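PDB 2D5F: glycinin A3B4 subunit, which serves as an 11S seed storage globulin of soybean, built from two cupin domains per subunit and assembling into hexamers as it matures. Local coordinates for residues E333-P338 against R350-L354. Residues are numbered along the deposited sequence; the frame is centred on the assembly and turned at random.
Sequences ENIARP and RISTL
R350 reaches from strand 349-354 of the second cupin domain to the turn after strand 332-334 and there illustrates how two sheets of a bicupin can be joined without direct backbone pairing. Strand 332-334 is the outermost strand, within this chain, of a sheet made otherwise of first-domain strands, bonding V122 through E333, while 349-354 belongs to a sheet of the second domain; the two segments run nearly antiparallel, 172° apart.

The polar link is a guanidinium on a carbonyl. NH2 of R350 donates to O of A336 at 3.0 Å, bent to 135° at the hydrogen and standing 43° out of the carbonyl plane, and NH1 adds a weak second bond to the same oxygen. From CG to NE the arginine is stretched out, a reach that brings its flat end under P338, whose CA lies 3.6 Å above the guanidinium centre. Replacing the arginine by an alanine would probably cost the A336 carbonyl its charged donor and P338 the flat surface beneath it.

Apolar contact lies farther along, where CD1 of I335 meets CB of L354 at 3.9 Å; V122 touches both residues. E333 adds its CG against CD1 of L354, while its carboxylate turns off to salt bridges with K330 and R340.

Between these zones a water mediates: it donates to the carbonyl oxygens of I335 and R337, each 2.7 Å away, and accepts a hydrogen bond from OG of S352.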
# COMPACT_ATOMS: atom_id res chain seq x y z
N GLU B 333 -12.63 12.37 17.44
CA GLU B 333 -11.46 13.15 17.79
C GLU B 333 -11.89 14.58 18.08
O GLU B 333 -12.78 15.11 17.41
CB GLU B 333 -10.49 13.15 16.61
CG GLU B 333 -9.09 13.65 16.93
CD GLU B 333 -8.31 12.64 17.76
OE1 GLU B 333 -8.31 11.45 17.38
OE2 GLU B 333 -7.71 13.03 18.78
N ASN B 334 -11.28 15.21 19.07
CA ASN B 334 -11.62 16.60 19.34
C ASN B 334 -10.95 17.42 18.25
O ASN B 334 -9.82 17.12 17.86
CB ASN B 334 -11.08 17.07 20.69
CG ASN B 334 -11.39 18.54 20.94
OD1 ASN B 334 -12.49 18.89 21.36
ND2 ASN B 334 -10.42 19.41 20.64
N ILE B 335 -11.63 18.44 17.75
CA ILE B 335 -11.03 19.28 16.72
C ILE B 335 -10.98 20.75 17.11
O ILE B 335 -10.12 21.49 16.63
CB ILE B 335 -11.81 19.18 15.37
CG1 ILE B 335 -11.01 19.86 14.25
CG2 ILE B 335 -13.17 19.86 15.50
CD1 ILE B 335 -11.68 19.80 12.88
N ALA B 336 -11.88 21.17 17.99
CA ALA B 336 -11.98 22.57 18.38
C ALA B 336 -11.15 23.10 19.55
O ALA B 336 -10.98 24.31 19.66
CB ALA B 336 -13.45 22.93 18.60
N ARG B 337 -10.64 22.23 20.42
CA ARG B 337 -9.84 22.70 21.56
C ARG B 337 -8.68 23.57 21.10
O ARG B 337 -7.92 23.19 20.22
CB ARG B 337 -9.28 21.53 22.37
CG ARG B 337 -10.21 20.98 23.44
CD ARG B 337 -9.42 20.17 24.47
NE ARG B 337 -8.75 19.03 23.86
CZ ARG B 337 -9.25 17.80 23.81
NH1 ARG B 337 -10.44 17.54 24.34
NH2 ARG B 337 -8.57 16.83 23.22
N PRO B 338 -8.51 24.74 21.73
CA PRO B 338 -7.45 25.70 21.41
C PRO B 338 -6.06 25.07 21.27
O PRO B 338 -5.33 25.38 20.34
CB PRO B 338 -7.51 26.68 22.58
CG PRO B 338 -8.96 26.67 22.95
CD PRO B 338 -9.29 25.20 22.90
N ARG B 350 -6.68 30.96 14.81
CA ARG B 350 -6.06 29.65 14.74
C ARG B 350 -6.74 28.71 13.75
O ARG B 350 -7.92 28.86 13.45
CB ARG B 350 -6.04 29.01 16.13
CG ARG B 350 -7.40 28.89 16.81
CD ARG B 350 -7.26 28.25 18.19
NE ARG B 350 -8.47 28.31 19.00
CZ ARG B 350 -9.45 27.41 18.98
NH1 ARG B 350 -10.50 27.56 19.77
NH2 ARG B 350 -9.37 26.35 18.19
N ILE B 351 -5.98 27.73 13.25
CA ILE B 351 -6.51 26.76 12.31
C ILE B 351 -6.06 25.37 12.76
O ILE B 351 -4.88 25.16 13.05
CB ILE B 351 -5.97 27.00 10.89
CG1 ILE B 351 -6.36 28.40 10.41
CG2 ILE B 351 -6.51 25.92 9.93
CD1 ILE B 351 -5.58 28.85 9.19
N SER B 352 -7.01 24.45 12.83
CA SER B 352 -6.71 23.08 13.24
C SER B 352 -7.18 22.12 12.15
O SER B 352 -8.27 22.28 11.61
CB SER B 352 -7.42 22.76 14.56
OG SER B 352 -7.01 23.68 15.57
N THR B 353 -6.35 21.13 11.83
CA THR B 353 -6.68 20.17 10.78
C THR B 353 -6.89 18.76 11.32
O THR B 353 -6.13 18.28 12.15
CB THR B 353 -5.57 20.12 9.72
OG1 THR B 353 -5.30 21.45 9.25
CG2 THR B 353 -6.00 19.25 8.54
N LEU B 354 -7.94 18.11 10.83
CA LEU B 354 -8.27 16.74 11.21
C LEU B 354 -8.38 15.96 9.90
O LEU B 354 -9.28 16.21 9.11
CB LEU B 354 -9.59 16.68 11.97
CG LEU B 354 -10.22 15.29 12.21
CD1 LEU B 354 -9.19 14.36 12.84
CD2 LEU B 354 -11.43 15.43 13.13
O HOH W 1 -8.48 23.44 17.62